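Local coordinates for triphenylmethane reductase (Citrobacter sp., PDB 2JL1), which binds NADP and, as a triphenylmethane reductase, probably uses it to reduce and so decolourise triphenylmethane dyes, at residues A[78-83]-A[118-123]; A[127-130]-A[134-137]; A[204-209]-A[250-255]. One frame throughout, in Å; residues are numbered along the deposited sequence.

Contact 1 of 3, residues A[78-83]-A[118-123]; sequences YDNTLL and AHVHLA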
loop_
_atom_site.group_PDB
_atom_site.type_symbol
_atom_site.label_atom_id
_atom_site.label_comp_id
_atom_site.label_asym_id
_atom_site.label_seq_id
_atom_site.Cartn_x
_atom_site.Cartn_y
_atom_site.Cartn_z
ATOM N N TYR A 78 -7.030 7.765 -13.672
ATOM C CA TYR A 78 -8.479 7.775 -13.850
ATOM C C TYR A 78 -9.096 6.892 -12.764
ATOM O O TYR A 78 -9.880 7.364 -11.927
ATOM C CB TYR A 78 -8.838 7.231 -15.240
ATOM C CG TYR A 78 -8.472 8.088 -16.459
ATOM C CD1 TYR A 78 -9.139 7.884 -17.678
ATOM C CD2 TYR A 78 -7.476 9.096 -16.412
ATOM C CE1 TYR A 78 -8.839 8.636 -18.825
ATOM C CE2 TYR A 78 -7.156 9.861 -17.569
ATOM C CZ TYR A 78 -7.857 9.618 -18.770
ATOM O OH TYR A 78 -7.602 10.331 -19.934
ATOM N N ASP A 79 -8.710 5.614 -12.777
ATOM C CA ASP A 79 -9.244 4.595 -11.885
ATOM C C ASP A 79 -8.138 4.238 -10.881
ATOM O O ASP A 79 -7.167 3.566 -11.219
ATOM C CB ASP A 79 -9.680 3.392 -12.728
ATOM C CG ASP A 79 -10.265 2.245 -11.911
ATOM O OD1 ASP A 79 -10.136 2.186 -10.656
ATOM O OD2 ASP A 79 -10.855 1.360 -12.567
ATOM N N ASN A 80 -8.290 4.728 -9.656
ATOM C CA ASN A 80 -7.313 4.519 -8.585
ATOM C C ASN A 80 -7.116 3.051 -8.218
ATOM O O ASN A 80 -6.009 2.640 -7.938
ATOM C CB ASN A 80 -7.719 5.306 -7.350
ATOM C CG ASN A 80 -7.600 6.811 -7.556
ATOM O OD1 ASN A 80 -6.762 7.272 -8.333
ATOM N ND2 ASN A 80 -8.429 7.574 -6.861
ATOM N N THR A 81 -8.194 2.272 -8.218
ATOM C CA THR A 81 -8.076 0.856 -7.870
ATOM C C THR A 81 -7.339 0.077 -8.957
ATOM O O THR A 81 -6.542 -0.814 -8.655
ATOM C CB THR A 81 -9.431 0.261 -7.557
ATOM O OG1 THR A 81 -10.035 1.034 -6.511
ATOM C CG2 THR A 81 -9.312 -1.222 -7.119
ATOM N N LEU A 82 -7.614 0.388 -10.224
ATOM C CA LEU A 82 -6.833 -0.176 -11.325
ATOM C C LEU A 82 -5.376 0.227 -11.248
ATOM O O LEU A 82 -4.485 -0.585 -11.489
ATOM C CB LEU A 82 -7.404 0.238 -12.697
ATOM C CG LEU A 82 -6.486 -0.073 -13.886
ATOM C CD1 LEU A 82 -6.296 -1.608 -14.012
ATOM C CD2 LEU A 82 -7.087 0.511 -15.192
ATOM N N LEU A 83 -5.122 1.493 -10.935
ATOM C CA LEU A 83 -3.753 1.980 -10.792
ATOM C C LEU A 83 -2.907 1.184 -9.764
ATOM O O LEU A 83 -1.726 0.965 -9.974
ATOM C CB LEU A 83 -3.778 3.469 -10.441
ATOM C CG LEU A 83 -2.502 4.245 -10.675
ATOM C CD1 LEU A 83 -2.044 4.067 -12.141
ATOM C CD2 LEU A 83 -2.752 5.693 -10.346
ATOM N N ALA A 118 -3.739 9.887 -3.023
ATOM C CA ALA A 118 -2.684 9.726 -2.007
ATOM C C ALA A 118 -2.589 8.261 -1.565
ATOM O O ALA A 118 -1.525 7.770 -1.249
ATOM C CB ALA A 118 -2.976 10.585 -0.798
ATOM N N HIS A 119 -3.742 7.590 -1.515
ATOM C CA HIS A 119 -3.783 6.199 -1.085
ATOM C C HIS A 119 -3.026 5.279 -2.041
ATOM O O HIS A 119 -2.388 4.304 -1.605
ATOM C CB HIS A 119 -5.226 5.760 -0.843
ATOM C CG HIS A 119 -5.840 6.431 0.342
ATOM N ND1 HIS A 119 -7.190 6.690 0.451
ATOM C CD2 HIS A 119 -5.264 6.955 1.444
ATOM C CE1 HIS A 119 -7.421 7.292 1.603
ATOM N NE2 HIS A 119 -6.266 7.479 2.215
ATOM N N VAL A 120 -3.123 5.581 -3.336
ATOM C CA VAL A 120 -2.433 4.815 -4.370
ATOM C C VAL A 120 -0.928 4.947 -4.171
ATOM O O VAL A 120 -0.190 3.966 -4.285
ATOM C CB VAL A 120 -2.745 5.352 -5.787
ATOM C CG1 VAL A 120 -1.854 4.644 -6.832
ATOM C CG2 VAL A 120 -4.224 5.149 -6.153
ATOM N N HIS A 121 -0.474 6.176 -3.920
ATOM C CA HIS A 121 0.956 6.431 -3.771
ATOM C C HIS A 121 1.525 5.745 -2.541
ATOM O O HIS A 121 2.618 5.158 -2.584
ATOM C CB HIS A 121 1.235 7.942 -3.784
ATOM C CG HIS A 121 1.026 8.556 -5.129
ATOM N ND1 HIS A 121 1.689 8.113 -6.261
ATOM C CD2 HIS A 121 0.180 9.526 -5.543
ATOM C CE1 HIS A 121 1.271 8.805 -7.308
ATOM N NE2 HIS A 121 0.366 9.678 -6.896
ATOM N N LEU A 122 0.765 5.776 -1.449
ATOM C CA LEU A 122 1.215 5.104 -0.200
ATOM C C LEU A 122 1.223 3.567 -0.361
ATOM O O LEU A 122 2.166 2.893 0.090
ATOM C CB LEU A 122 0.352 5.534 0.977
ATOM C CG LEU A 122 0.624 6.960 1.507
ATOM C CD1 LEU A 122 -0.629 7.543 2.214
ATOM C CD2 LEU A 122 1.833 6.966 2.441
ATOM N N ALA A 123 0.204 3.024 -1.032
ATOM C CA ALA A 123 0.150 1.582 -1.324
ATOM C C ALA A 123 1.365 1.176 -2.160
ATOM O O ALA A 123 1.985 0.122 -1.920
ATOM C CB ALA A 123 -1.174 1.211 -2.047
#

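Contact 2 of 3, residues A[127-130]-A[134-137]; sequences AIRT and PYTF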
loop_
_atom_site.group_PDB
_atom_site.type_symbol
_atom_site.label_atom_id
_atom_site.label_comp_id
_atom_site.label_asym_id
_atom_site.label_seq_id
_atom_site.Cartn_x
_atom_site.Cartn_y
_atom_site.Cartn_z
ATOM N N ALA A 127 4.473 -1.306 -1.391
ATOM C CA ALA A 127 4.834 -2.356 -2.342
ATOM C C ALA A 127 6.338 -2.372 -2.649
ATOM O O ALA A 127 6.977 -3.420 -2.625
ATOM C CB ALA A 127 4.017 -2.238 -3.647
ATOM N N ILE A 128 6.903 -1.200 -2.934
ATOM C CA ILE A 128 8.344 -1.091 -3.208
ATOM C C ILE A 128 9.185 -1.518 -1.996
ATOM O O ILE A 128 10.241 -2.160 -2.155
ATOM C CB ILE A 128 8.723 0.345 -3.667
ATOM C CG1 ILE A 128 8.160 0.585 -5.068
ATOM C CG2 ILE A 128 10.267 0.554 -3.595
ATOM C CD1 ILE A 128 8.048 2.105 -5.510
ATOM N N ARG A 129 8.721 -1.170 -0.796
ATOM C CA ARG A 129 9.407 -1.612 0.426
ATOM C C ARG A 129 9.514 -3.147 0.543
ATOM O O ARG A 129 10.551 -3.645 0.980
ATOM C CB ARG A 129 8.809 -0.982 1.686
ATOM C CG ARG A 129 9.010 0.536 1.777
ATOM C CD ARG A 129 8.326 1.107 3.018
ATOM N NE ARG A 129 8.453 2.563 3.130
ATOM C CZ ARG A 129 9.484 3.199 3.687
ATOM N NH1 ARG A 129 10.521 2.515 4.167
ATOM N NH2 ARG A 129 9.479 4.527 3.765
ATOM N N THR A 130 8.483 -3.888 0.116
ATOM C CA THR A 130 8.516 -5.374 0.142
ATOM C C THR A 130 9.596 -6.007 -0.728
ATOM O O THR A 130 9.943 -7.186 -0.546
ATOM C CB THR A 130 7.154 -6.014 -0.245
ATOM O OG1 THR A 130 6.972 -5.971 -1.680
ATOM C CG2 THR A 130 6.030 -5.319 0.462
ATOM N N PRO A 134 16.880 -0.945 -2.794
ATOM C CA PRO A 134 17.171 0.432 -2.365
ATOM C C PRO A 134 16.283 1.408 -3.125
ATOM O O PRO A 134 16.269 1.372 -4.360
ATOM C CB PRO A 134 18.626 0.628 -2.806
ATOM C CG PRO A 134 19.209 -0.756 -2.812
ATOM C CD PRO A 134 18.103 -1.689 -3.159
ATOM N N TYR A 135 15.554 2.261 -2.402
ATOM C CA TYR A 135 14.507 3.112 -3.009
ATOM C C TYR A 135 14.806 4.585 -2.797
ATOM O O TYR A 135 15.572 4.966 -1.900
ATOM C CB TYR A 135 13.110 2.804 -2.417
ATOM C CG TYR A 135 13.018 3.158 -0.940
ATOM C CD1 TYR A 135 12.698 4.461 -0.527
ATOM C CD2 TYR A 135 13.306 2.203 0.044
ATOM C CE1 TYR A 135 12.640 4.797 0.827
ATOM C CE2 TYR A 135 13.248 2.527 1.403
ATOM C CZ TYR A 135 12.932 3.818 1.782
ATOM O OH TYR A 135 12.896 4.139 3.110
ATOM N N THR A 136 14.193 5.415 -3.632
ATOM C CA THR A 136 14.074 6.837 -3.364
ATOM C C THR A 136 12.637 7.219 -3.676
ATOM O O THR A 136 12.177 7.039 -4.796
ATOM C CB THR A 136 14.986 7.715 -4.238
ATOM O OG1 THR A 136 16.358 7.282 -4.125
ATOM C CG2 THR A 136 14.890 9.180 -3.761
ATOM N N PHE A 137 11.939 7.759 -2.688
ATOM C CA PHE A 137 10.569 8.191 -2.904
ATOM C C PHE A 137 10.605 9.693 -3.154
ATOM O O PHE A 137 10.944 10.493 -2.276
ATOM C CB PHE A 137 9.690 7.810 -1.711
ATOM C CG PHE A 137 9.546 6.327 -1.524
ATOM C CD1 PHE A 137 9.384 5.789 -0.252
ATOM C CD2 PHE A 137 9.584 5.463 -2.616
ATOM C CE1 PHE A 137 9.222 4.422 -0.071
ATOM C CE2 PHE A 137 9.461 4.075 -2.422
ATOM C CZ PHE A 137 9.284 3.570 -1.146
#

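Contact 3 of 3, residues A[204-209]-A[250-255]; sequences WTFDEL and AIYDAI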
loop_
_atom_site.group_PDB
_atom_site.type_symbol
_atom_site.label_atom_id
_atom_site.label_comp_id
_atom_site.label_asym_id
_atom_site.label_seq_id
_atom_site.Cartn_x
_atom_site.Cartn_y
_atom_site.Cartn_z
ATOM N N TRP A 204 1.982 30.094 -2.701
ATOM C CA TRP A 204 1.222 31.206 -3.280
ATOM C C TRP A 204 -0.270 30.945 -3.094
ATOM O O TRP A 204 -0.680 29.864 -2.656
ATOM C CB TRP A 204 1.571 31.347 -4.773
ATOM C CG TRP A 204 1.453 30.047 -5.605
ATOM C CD1 TRP A 204 2.409 29.095 -5.757
ATOM C CD2 TRP A 204 0.341 29.628 -6.428
ATOM N NE1 TRP A 204 1.968 28.097 -6.587
ATOM C CE2 TRP A 204 0.708 28.399 -7.027
ATOM C CE3 TRP A 204 -0.919 30.175 -6.717
ATOM C CZ2 TRP A 204 -0.149 27.688 -7.889
ATOM C CZ3 TRP A 204 -1.776 29.477 -7.567
ATOM C CH2 TRP A 204 -1.391 28.243 -8.146
ATOM N N THR A 205 -1.082 31.947 -3.390
ATOM C CA THR A 205 -2.511 31.794 -3.318
ATOM C C THR A 205 -3.023 32.224 -4.686
ATOM O O THR A 205 -2.269 32.836 -5.489
ATOM C CB THR A 205 -3.121 32.688 -2.212
ATOM O OG1 THR A 205 -2.772 34.056 -2.468
ATOM C CG2 THR A 205 -2.584 32.272 -0.804
ATOM N N PHE A 206 -4.292 31.963 -4.951
ATOM C CA PHE A 206 -4.859 32.398 -6.232
ATOM C C PHE A 206 -5.033 33.915 -6.351
ATOM O O PHE A 206 -4.901 34.465 -7.442
ATOM C CB PHE A 206 -6.127 31.618 -6.562
ATOM C CG PHE A 206 -5.841 30.236 -7.044
ATOM C CD1 PHE A 206 -5.775 29.171 -6.150
ATOM C CD2 PHE A 206 -5.565 30.000 -8.397
ATOM C CE1 PHE A 206 -5.484 27.884 -6.592
ATOM C CE2 PHE A 206 -5.245 28.687 -8.853
ATOM C CZ PHE A 206 -5.200 27.640 -7.939
ATOM N N ASP A 207 -5.295 34.590 -5.231
ATOM C CA ASP A 207 -5.188 36.053 -5.182
ATOM C C ASP A 207 -3.854 36.547 -5.730
ATOM O O ASP A 207 -3.832 37.460 -6.556
ATOM C CB ASP A 207 -5.394 36.585 -3.760
ATOM C CG ASP A 207 -6.850 36.742 -3.404
ATOM O OD1 ASP A 207 -7.730 36.387 -4.219
ATOM O OD2 ASP A 207 -7.126 37.265 -2.312
ATOM N N GLU A 208 -2.760 35.946 -5.266
ATOM C CA GLU A 208 -1.401 36.253 -5.707
ATOM C C GLU A 208 -1.192 35.949 -7.192
ATOM O O GLU A 208 -0.567 36.726 -7.904
ATOM C CB GLU A 208 -0.360 35.451 -4.917
ATOM C CG GLU A 208 1.058 35.905 -5.238
ATOM C CD GLU A 208 2.139 35.234 -4.415
ATOM O OE1 GLU A 208 1.825 34.441 -3.496
ATOM O OE2 GLU A 208 3.319 35.547 -4.691
ATOM N N LEU A 209 -1.704 34.801 -7.647
ATOM C CA LEU A 209 -1.643 34.474 -9.060
ATOM C C LEU A 209 -2.345 35.522 -9.925
ATOM O O LEU A 209 -1.855 35.855 -11.010
ATOM C CB LEU A 209 -2.258 33.082 -9.337
ATOM C CG LEU A 209 -2.188 32.592 -10.799
ATOM C CD1 LEU A 209 -0.743 32.626 -11.325
ATOM C CD2 LEU A 209 -2.763 31.180 -10.908
ATOM N N ALA A 250 -12.475 19.494 -7.554
ATOM C CA ALA A 250 -12.143 18.720 -6.361
ATOM C C ALA A 250 -10.748 19.090 -5.867
ATOM O O ALA A 250 -10.488 19.101 -4.660
ATOM C CB ALA A 250 -12.250 17.217 -6.619
ATOM N N ILE A 251 -9.857 19.395 -6.805
ATOM C CA ILE A 251 -8.481 19.779 -6.464
ATOM C C ILE A 251 -8.503 21.169 -5.802
ATOM O O ILE A 251 -7.799 21.400 -4.818
ATOM C CB ILE A 251 -7.558 19.729 -7.720
ATOM C CG1 ILE A 251 -7.220 18.261 -8.060
ATOM C CG2 ILE A 251 -6.259 20.497 -7.495
ATOM C CD1 ILE A 251 -6.539 18.071 -9.476
ATOM N N TYR A 252 -9.327 22.082 -6.326
ATOM C CA TYR A 252 -9.464 23.403 -5.707
ATOM C C TYR A 252 -10.053 23.268 -4.300
ATOM O O TYR A 252 -9.642 23.948 -3.386
ATOM C CB TYR A 252 -10.380 24.293 -6.537
ATOM C CG TYR A 252 -9.791 24.846 -7.821
ATOM C CD1 TYR A 252 -8.437 25.178 -7.928
ATOM C CD2 TYR A 252 -10.621 25.116 -8.905
ATOM C CE1 TYR A 252 -7.918 25.722 -9.107
ATOM C CE2 TYR A 252 -10.121 25.664 -10.092
ATOM C CZ TYR A 252 -8.771 25.959 -10.181
ATOM O OH TYR A 252 -8.300 26.517 -11.335
ATOM N N ASP A 253 -11.003 22.362 -4.132
ATOM C CA ASP A 253 -11.645 22.181 -2.822
ATOM C C ASP A 253 -10.627 21.644 -1.803
ATOM O O ASP A 253 -10.595 22.088 -0.660
ATOM C CB ASP A 253 -12.878 21.252 -2.949
ATOM C CG ASP A 253 -13.615 21.078 -1.632
ATOM O OD1 ASP A 253 -13.512 19.995 -1.035
ATOM O OD2 ASP A 253 -14.272 22.026 -1.179
ATOM N N ALA A 254 -9.779 20.713 -2.225
ATOM C CA ALA A 254 -8.759 20.159 -1.336
ATOM C C ALA A 254 -7.805 21.294 -0.948
ATOM O O ALA A 254 -7.447 21.444 0.211
ATOM C CB ALA A 254 -7.992 18.992 -2.041
ATOM N N ILE A 255 -7.432 22.104 -1.936
ATOM C CA ILE A 255 -6.585 23.271 -1.697
ATOM C C ILE A 255 -7.236 24.218 -0.674
ATOM O O ILE A 255 -6.557 24.633 0.280
ATOM C CB ILE A 255 -6.178 23.990 -3.024
ATOM C CG1 ILE A 255 -5.182 23.132 -3.821
ATOM C CG2 ILE A 255 -5.550 25.397 -2.739
ATOM C CD1 ILE A 255 -5.015 23.638 -5.274
#

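Contact 1 of 3, residues A[78-83]-A[118-123]
Val120 reaches from helix 117-130 to the first turn of helix 80-96, and its two methyls divide the work between two residues. Val120 CG1 stands anti to the backbone N (chi1 172°) and lies 3.8 Å from Leu83 CD2. The other branch, Val120 CG2, settles against Asn80, 3.6 Å from Asn80 O and 3.7 Å from Asn80 CB. The Asn80 amide also borders this methyl, its CG and OD1 each 4.0 Å from Val120 CG2. In Leu83 a chi1 of -161° turns CG and CD2 to the Val120 CG1 side. The side chains of Asn80 and Leu83 both cross that of Val120 at about a right angle. Behind this small apolar meeting the helix start is secured by Asp79 at the N-cap: its OD1 accepts a nearly straight bond from Leu82 N (3.1 Å), met from above the carboxylate plane, and a weak one from Thr81 N. The same OD1 forms a salt bridge with Arg95 of the second subunit. Ile84 and His87 extend the bed for Val120 along helix 80-96, while the Leu83 side chain comes within about 5 Å of bound NADP and lies close to Gly75. The arrangement is neighbouring-helix packing on a Rossmann-type sheet, with an N-capped helix starting beside the cofactor site.

Contact 2 of 3, residues A[127-130]-A[134-137]
Arg129 and Tyr135 are brought together by different torsions: the arginine runs extended from CG to NE and then turns its flat group out of the chain's line (chi4 -86°), while the tyrosine holds CG between its backbone N and carbonyl carbon (chi1 65°). The guanidinium reaches the phenol end of the ring, where Arg129 NH1 lies 3.1 Å from Tyr135 OH and 3.6 Å from Tyr135 CZ. The two planes are steeply inclined to each other, 62° apart, and the approach to the tyrosine ring is oblique. Phe137 meets the same group differently. Arg129 NE sits at the ring edge, 3.8 Å from Phe137 CE1, and CE1 and Tyr135 CZ lie over one face of the guanidinium. Farther along the Phe137 rim, Ile128 CG2 packs 3.8 Å from CE2, and the same methyl reaches Tyr135 CB. Within the strand, Tyr135 CD1 rests 3.4 Å above the centre of the Phe137 ring. Helix 117-130 is thereby seated on strand 135-140, the closing half of a beta-alpha-beta crossover, with Ile102 and Tyr104 of strand 101-107 also under Ile128. Arg129 further packs on His119 of the second subunit, and its NE is hydrogen-bonded to a glycerol, probably from the crystallisation liquor. Chemically, the contact grades from hydrocarbon at Ile128 to a cationic margin, where Phe137 offers its edge without cation-pi geometry and the nearby phenol oxygen could lend the cation some polar company.

Contact 3 of 3, residues A[204-209]-A[250-255]
Away from the Rossmann-type sheet, in the C-terminal half of the chain, helix 206-217 and helix 242-256 meet through Phe206 and Tyr252, whose rings span the gap between the backbones. The nearest CA atoms, those of Phe206 and Tyr252, are 10.1 Å from each other. The rings form an offset edge-to-face (T-shaped) pair: the edge of Tyr252 is directed toward the face of Phe206, with centroids 5.4 Å apart and planes at 87°. Its closest atoms are Tyr252 CE1 and Phe206 CZ, at 3.5 Å; the tyrosine edge is displaced outward past CZ and comes at the phenylalanine ring obliquely, which is what makes the pair offset. In both residues CG stands anti to the carbonyl carbon, a rotamer that sends each ring across toward the other helix, and the two side chains cross at about a right angle. Ile255, one turn on from Tyr252, adds a looser touch, its CD1 lying near the plane of the Phe206 ring and 4.5 Å from Phe206 CE1. Trp204, the residue before the N-cap, places CZ3 3.7 Å above the centre of the Phe206 ring on the side opposite Tyr252, and its NE1 is hydrogen-bonded to Ser172. Thr205 holds the N-cap position, its OG1 taking a weak bond from Glu208 N. Around the pair, Thr163 of strand 160-163 touches both side chains, and Phe147 of helix 144-147 packs on Tyr252 and Ile255. No hydrogen bond passes between the two segments. Their cohesion therefore rests mainly on dispersion, and the edge-to-face electrostatics of the ring pair are probably small because of the offset.

How the contacts relate
Contacts 1 and 2 share helix 117-130: its earlier part packs against helix 80-96, its later part on strand 135-140, and the two centres lie about 16 Å apart. Both also border the second subunit, where Thr81 OG1 of one copy hydrogen-bonds Thr130 OG1 of the other, so residues from the two contacts meet across the dimer. Contact 3 stands apart, its centre about 23 Å from that of contact 1 and about 31 Å from that of contact 2, and no other chain of the assembly reaches it. Between nearest atoms of side chain and bound NADP, the distance is about 5 Å for Leu83 in contact 1, about 9 Å for Ile255 in contact 3 and about 13 Å for Ile128 in contact 2.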